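Local coordinates for protein dehydroascorbate reductase (Chlamydomonas reinhardtii, PDB 5XFT) that probably reduces dehydroascorbate to ascorbate at the expense of two glutathione molecules, and belongs to the DHAR family of the glutathione S-transferase superfamily, at residues Lys34-Lys39 and Val80-Gln85; His25-Ala30 and Lys59-Lys64. All coordinates share one frame; numbering follows the deposited sequence.

Interaction 1: residues Lys34-Lys39 and Val80-Gln85; sequences KKLPYK and VHLEKQ
Lys34 NZ is gripped by two backbone carbonyls just past the helix that ends in Val80-Gln85, the O atoms of His86 and Pro89, while the carboxylate of Glu83 stands nearby. The gap of 4.0 Å from Lys34 NZ to Glu83 OE2 is too long for a salt bridge. OE2 instead accepts hydrogen bonds from Leu91 N and Ser90 OG, so each charge has its closer partners in the loop that follows the helix. The Glu83 side chain crosses that of Lys34 at about a right angle, setting OE1 3.5 Å from the methylene CE of Lys34.

Before its ammonium end, Lys34 runs alongside Leu82 in the opposite direction, with CD 3.6 Å from Leu82 CG. Bends at chi3 (144°) and chi4 (-51°) turn the amine off this apolar path. Leu36 CD1 meets Leu82 CD1 at 3.5 Å, adding a second apolar touch to the same leucine. Between Lys34 and Leu36 in the chain, Lys35 is the C-prime residue of a Schellman motif that closes helix 22-33 and leads the chain towards strand 38-43.

A methionine in place of Lys34 would probably leave the carbonyls of His86 and Pro89 without the ammonium donor they share, and the carboxylate of Glu83 without a nearby positive charge. The chemistry therefore implies a divided role for Lys34: its methylenes pack on the helix, and its amine ties down the chain after it.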
loop_
_atom_site.group_PDB
_atom_site.type_symbol
_atom_site.label_atom_id
_atom_site.label_comp_id
_atom_site.label_asym_id
_atom_site.label_seq_id
_atom_site.Cartn_x
_atom_site.Cartn_y
_atom_site.Cartn_z
ATOM N N LYS A 34 -9.658 9.385 5.514
ATOM C CA LYS A 34 -10.971 10.004 5.583
ATOM C C LYS A 34 -11.671 9.773 6.916
ATOM O O LYS A 34 -12.852 10.113 7.043
ATOM C CB LYS A 34 -11.854 9.496 4.442
ATOM C CG LYS A 34 -11.304 9.806 3.069
ATOM C CD LYS A 34 -11.950 8.957 1.991
ATOM C CE LYS A 34 -12.127 9.758 0.707
ATOM N NZ LYS A 34 -12.796 11.066 0.973
ATOM N N LYS A 35 -10.976 9.202 7.901
ATOM C CA LYS A 35 -11.531 8.956 9.236
ATOM C C LYS A 35 -12.866 8.217 9.171
ATOM O O LYS A 35 -13.722 8.379 10.042
ATOM C CB LYS A 35 -11.674 10.261 10.022
ATOM C CG LYS A 35 -10.428 11.123 9.993
ATOM C CD LYS A 35 -10.306 11.987 11.239
ATOM C CE LYS A 35 -9.317 13.119 10.996
ATOM N NZ LYS A 35 -7.928 12.587 10.822
ATOM N N LEU A 36 -13.062 7.408 8.112
ATOM C CA LEU A 36 -14.266 6.600 7.997
ATOM C C LEU A 36 -14.119 5.328 8.825
ATOM O O LEU A 36 -13.055 4.702 8.818
ATOM C CB LEU A 36 -14.540 6.239 6.543
ATOM C CG LEU A 36 -14.964 7.408 5.661
ATOM C CD1 LEU A 36 -14.765 7.065 4.200
ATOM C CD2 LEU A 36 -16.413 7.750 5.932
ATOM N N PRO A 37 -15.156 4.933 9.552
ATOM C CA PRO A 37 -15.071 3.694 10.328
ATOM C C PRO A 37 -15.184 2.473 9.428
ATOM O O PRO A 37 -15.830 2.492 8.377
ATOM C CB PRO A 37 -16.260 3.794 11.290
ATOM C CG PRO A 37 -17.260 4.628 10.544
ATOM C CD PRO A 37 -16.459 5.604 9.707
ATOM N N TYR A 38 -14.539 1.397 9.857
ATOM C CA TYR A 38 -14.550 0.154 9.105
ATOM C C TYR A 38 -14.263 -0.986 10.068
ATOM O O TYR A 38 -13.795 -0.779 11.190
ATOM C CB TYR A 38 -13.521 0.181 7.974
ATOM C CG TYR A 38 -12.105 0.350 8.477
ATOM C CD1 TYR A 38 -11.556 1.614 8.661
ATOM C CD2 TYR A 38 -11.323 -0.756 8.781
ATOM C CE1 TYR A 38 -10.269 1.765 9.133
ATOM C CE2 TYR A 38 -10.034 -0.613 9.247
ATOM C CZ TYR A 38 -9.514 0.647 9.420
ATOM O OH TYR A 38 -8.232 0.780 9.889
ATOM N N LYS A 39 -14.536 -2.202 9.603
ATOM C CA LYS A 39 -14.205 -3.403 10.350
ATOM C C LYS A 39 -13.422 -4.338 9.440
ATOM O O LYS A 39 -13.866 -4.635 8.330
ATOM C CB LYS A 39 -15.470 -4.087 10.871
ATOM C CG LYS A 39 -15.225 -4.925 12.103
ATOM C CD LYS A 39 -15.667 -6.354 11.891
ATOM C CE LYS A 39 -14.984 -7.282 12.877
ATOM N NZ LYS A 39 -14.873 -8.656 12.322
ATOM N N VAL A 80 -11.651 4.849 -5.746
ATOM C CA VAL A 80 -12.360 5.840 -6.554
ATOM C C VAL A 80 -13.824 5.930 -6.135
ATOM O O VAL A 80 -14.381 7.027 -5.997
ATOM C CB VAL A 80 -12.210 5.515 -8.049
ATOM C CG1 VAL A 80 -13.077 6.441 -8.883
ATOM C CG2 VAL A 80 -10.756 5.644 -8.457
ATOM N N HIS A 81 -14.472 4.780 -5.929
ATOM C CA HIS A 81 -15.808 4.763 -5.338
ATOM C C HIS A 81 -15.819 5.496 -4.002
ATOM O O HIS A 81 -16.755 6.242 -3.686
ATOM C CB HIS A 81 -16.264 3.311 -5.166
ATOM C CG HIS A 81 -17.446 3.144 -4.266
ATOM N ND1 HIS A 81 -18.728 2.975 -4.745
ATOM C CD2 HIS A 81 -17.542 3.108 -2.915
ATOM C CE1 HIS A 81 -19.562 2.849 -3.729
ATOM N NE2 HIS A 81 -18.868 2.929 -2.607
ATOM N N LEU A 82 -14.774 5.290 -3.207
ATOM C CA LEU A 82 -14.644 5.976 -1.932
ATOM C C LEU A 82 -14.639 7.484 -2.130
ATOM O O LEU A 82 -15.372 8.211 -1.453
ATOM C CB LEU A 82 -13.368 5.507 -1.237
ATOM C CG LEU A 82 -13.087 6.051 0.160
ATOM C CD1 LEU A 82 -14.181 5.613 1.112
ATOM C CD2 LEU A 82 -11.734 5.579 0.650
ATOM N N GLU A 83 -13.831 7.972 -3.078
ATOM C CA GLU A 83 -13.747 9.413 -3.294
ATOM C C GLU A 83 -15.046 9.985 -3.851
ATOM O O GLU A 83 -15.376 11.147 -3.585
ATOM C CB GLU A 83 -12.580 9.727 -4.226
ATOM C CG GLU A 83 -12.068 11.162 -4.114
ATOM C CD GLU A 83 -11.225 11.391 -2.885
ATOM O OE1 GLU A 83 -10.608 10.418 -2.419
ATOM O OE2 GLU A 83 -11.172 12.542 -2.404
ATOM N N LYS A 84 -15.794 9.198 -4.624
ATOM C CA LYS A 84 -17.066 9.687 -5.144
ATOM C C LYS A 84 -18.114 9.771 -4.043
ATOM O O LYS A 84 -18.865 10.748 -3.964
ATOM C CB LYS A 84 -17.552 8.784 -6.274
ATOM C CG LYS A 84 -18.778 9.312 -6.997
ATOM C CD LYS A 84 -19.271 8.316 -8.035
ATOM C CE LYS A 84 -20.558 8.794 -8.681
ATOM N NZ LYS A 84 -21.219 7.729 -9.492
ATOM N N GLN A 85 -18.183 8.753 -3.182
ATOM C CA GLN A 85 -19.214 8.744 -2.149
ATOM C C GLN A 85 -18.883 9.666 -0.978
ATOM O O GLN A 85 -19.801 10.176 -0.325
ATOM C CB GLN A 85 -19.445 7.318 -1.645
ATOM C CG GLN A 85 -19.900 6.349 -2.725
ATOM C CD GLN A 85 -21.110 6.853 -3.498
ATOM O OE1 GLN A 85 -21.073 6.980 -4.725
ATOM N NE2 GLN A 85 -22.193 7.142 -2.782
#

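Interaction 2: residues His25-Ala30 and Lys59-Lys64; sequences HRVLLA and KVPVIK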
loop_
_atom_site.group_PDB
_atom_site.type_symbol
_atom_site.label_atom_id
_atom_site.label_comp_id
_atom_site.label_asym_id
_atom_site.label_seq_id
_atom_site.Cartn_x
_atom_site.Cartn_y
_atom_site.Cartn_z
ATOM N N HIS A 25 -3.434 -2.687 2.117
ATOM C CA HIS A 25 -2.864 -1.562 2.847
ATOM C C HIS A 25 -3.319 -0.236 2.252
ATOM O O HIS A 25 -3.604 0.715 2.988
ATOM C CB HIS A 25 -1.337 -1.663 2.857
ATOM C CG HIS A 25 -0.681 -0.829 3.913
ATOM N ND1 HIS A 25 0.686 -0.700 4.014
ATOM C CD2 HIS A 25 -1.204 -0.087 4.917
ATOM C CE1 HIS A 25 0.980 0.092 5.030
ATOM N NE2 HIS A 25 -0.149 0.479 5.595
ATOM N N ARG A 26 -3.420 -0.161 0.924
ATOM C CA ARG A 26 -3.836 1.085 0.287
ATOM C C ARG A 26 -5.284 1.419 0.628
ATOM O O ARG A 26 -5.605 2.562 0.986
ATOM C CB ARG A 26 -3.644 1.001 -1.230
ATOM C CG ARG A 26 -4.528 1.990 -1.997
ATOM C CD ARG A 26 -4.637 1.660 -3.499
ATOM N NE ARG A 26 -4.798 2.870 -4.290
ATOM C CZ ARG A 26 -5.082 2.842 -5.588
ATOM N NH1 ARG A 26 -5.210 1.670 -6.204
ATOM N NH2 ARG A 26 -5.220 3.958 -6.291
ATOM N N VAL A 27 -6.175 0.428 0.547
ATOM C CA VAL A 27 -7.565 0.683 0.922
ATOM C C VAL A 27 -7.667 1.111 2.384
ATOM O O VAL A 27 -8.353 2.088 2.717
ATOM C CB VAL A 27 -8.429 -0.553 0.625
ATOM C CG1 VAL A 27 -9.810 -0.393 1.227
ATOM C CG2 VAL A 27 -8.515 -0.760 -0.872
ATOM N N LEU A 28 -6.969 0.400 3.278
ATOM C CA LEU A 28 -7.001 0.723 4.703
ATOM C C LEU A 28 -6.512 2.139 4.972
ATOM O O LEU A 28 -7.122 2.884 5.751
ATOM C CB LEU A 28 -6.150 -0.275 5.484
ATOM C CG LEU A 28 -6.551 -1.742 5.441
ATOM C CD1 LEU A 28 -5.519 -2.560 6.163
ATOM C CD2 LEU A 28 -7.897 -1.898 6.081
ATOM N N LEU A 29 -5.385 2.517 4.360
ATOM C CA LEU A 29 -4.894 3.884 4.513
ATOM C C LEU A 29 -5.898 4.892 3.973
ATOM O O LEU A 29 -6.065 5.974 4.541
ATOM C CB LEU A 29 -3.540 4.051 3.822
ATOM C CG LEU A 29 -2.328 3.384 4.478
ATOM C CD1 LEU A 29 -1.105 3.505 3.627
ATOM C CD2 LEU A 29 -2.076 3.988 5.835
ATOM N N ALA A 30 -6.589 4.552 2.881
ATOM C CA ALA A 30 -7.621 5.447 2.364
ATOM C C ALA A 30 -8.736 5.661 3.384
ATOM O O ALA A 30 -9.181 6.794 3.596
ATOM C CB ALA A 30 -8.187 4.896 1.059
ATOM N N LYS A 59 -9.171 -12.798 -4.568
ATOM C CA LYS A 59 -8.263 -11.727 -4.210
ATOM C C LYS A 59 -8.866 -10.826 -3.145
ATOM O O LYS A 59 -10.085 -10.777 -2.927
ATOM C CB LYS A 59 -7.897 -10.892 -5.444
ATOM C CG LYS A 59 -7.214 -11.696 -6.532
ATOM C CD LYS A 59 -6.013 -12.440 -5.986
ATOM C CE LYS A 59 -5.178 -12.997 -7.106
ATOM N NZ LYS A 59 -5.968 -13.903 -7.981
ATOM N N VAL A 60 -7.968 -10.111 -2.485
ATOM C CA VAL A 60 -8.303 -9.077 -1.530
ATOM C C VAL A 60 -7.502 -7.879 -2.017
ATOM O O VAL A 60 -6.505 -8.057 -2.712
ATOM C CB VAL A 60 -7.950 -9.505 -0.094
ATOM C CG1 VAL A 60 -8.825 -10.678 0.355
ATOM C CG2 VAL A 60 -6.486 -9.886 -0.005
ATOM N N PRO A 61 -7.909 -6.653 -1.663
ATOM C CA PRO A 61 -9.029 -6.274 -0.792
ATOM C C PRO A 61 -10.394 -6.461 -1.419
ATOM O O PRO A 61 -10.553 -6.372 -2.646
ATOM C CB PRO A 61 -8.806 -4.777 -0.567
ATOM C CG PRO A 61 -8.002 -4.339 -1.720
ATOM C CD PRO A 61 -7.098 -5.478 -2.048
ATOM N N VAL A 62 -11.384 -6.703 -0.569
ATOM C CA VAL A 62 -12.782 -6.609 -0.960
ATOM C C VAL A 62 -13.470 -5.783 0.114
ATOM O O VAL A 62 -13.097 -5.868 1.285
ATOM C CB VAL A 62 -13.436 -8.005 -1.115
ATOM C CG1 VAL A 62 -14.881 -7.886 -1.553
ATOM C CG2 VAL A 62 -12.664 -8.866 -2.117
ATOM N N ILE A 63 -14.428 -4.941 -0.273
ATOM C CA ILE A 63 -15.230 -4.245 0.723
ATOM C C ILE A 63 -16.685 -4.663 0.573
ATOM O O ILE A 63 -17.105 -5.228 -0.438
ATOM C CB ILE A 63 -15.112 -2.709 0.664
ATOM C CG1 ILE A 63 -15.841 -2.146 -0.554
ATOM C CG2 ILE A 63 -13.661 -2.244 0.752
ATOM C CD1 ILE A 63 -16.431 -0.784 -0.276
ATOM N N LYS A 64 -17.452 -4.373 1.619
ATOM C CA LYS A 64 -18.867 -4.725 1.678
ATOM C C LYS A 64 -19.511 -3.700 2.608
ATOM O O LYS A 64 -19.357 -3.785 3.830
ATOM C CB LYS A 64 -19.057 -6.151 2.177
ATOM C CG LYS A 64 -20.486 -6.659 2.153
ATOM C CD LYS A 64 -20.949 -6.909 0.739
ATOM C CE LYS A 64 -22.007 -7.998 0.690
ATOM N NZ LYS A 64 -23.233 -7.619 1.425
#
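Val27 faces Pro61 and Ile63 across the inside of a thioredoxin-like domain, the N-terminal domain of the glutathione S-transferase fold, where helix 22-33 lies against the sheet that includes strand 62-64. The backbones approach most closely at Val27 and Pro61, whose CA atoms are 7.3 Å apart. From CA, the bond to CB of Val27 points toward the strand segment, and the two methyls divide its neighbours. CG2, anti to the carbonyl carbon, reaches the proline ring, coming within 3.7 Å of Pro61 CG. With chi1 at 170°, CG1 lies anti to the backbone N and is directed instead to Ile63, where it approaches Ile63 CG2 at 4.3 Å, a looser touch. All three residues are buried, and the contact is wholly apolar.

The evidence for a shared core extends past the two segments: Val27 also touches Ser75 and Ile78 of helix 75-85, while Ile63 packs on Tyr31, one turn further along helix 22-33. Val62, between the two contacting residues, directs its CB away from the helix, and its backbone is hydrogen-bonded to Tyr8 of strand 5-12.

The peptide bond before Pro61 is cis, as at the conserved cis-proline of thioredoxin-like folds, which in glutathione S-transferases borders the glutathione site. The side chain of Pro61 also touches Phe23 and Cys24 at the start of the helix, where Cys21 and Cys24 form a CxxC pattern, consistent with a place beside the active centre. On the side of the ring turned to the helix, Pro61 CB stands slightly behind CG, 4.0 Å from Val27 CG2.

Interactions 1 and 2 lie in one thioredoxin-like domain, their centres about 10 Å apart, and are joined through helix 22-33: residues 25-30 belong to it, and residues 34-39 carry the chain from its end into strand 38-43. Direct packing connects them, with Leu82 CD2 of interaction 1 at 3.6 Å from Ala30 CB of interaction 2, and Tyr38 CE2 at 4.0 Å from Leu28 CD2. Helix 75-85 likewise serves both, since it supplies Leu82 and also Ile78, a neighbour of Val27. Interaction 2 adjoins the CxxC pattern through Pro61, a probable link to the glutathione site, whereas interaction 1 packs the turn after helix 22-33 on the C-terminal part of helix 75-85.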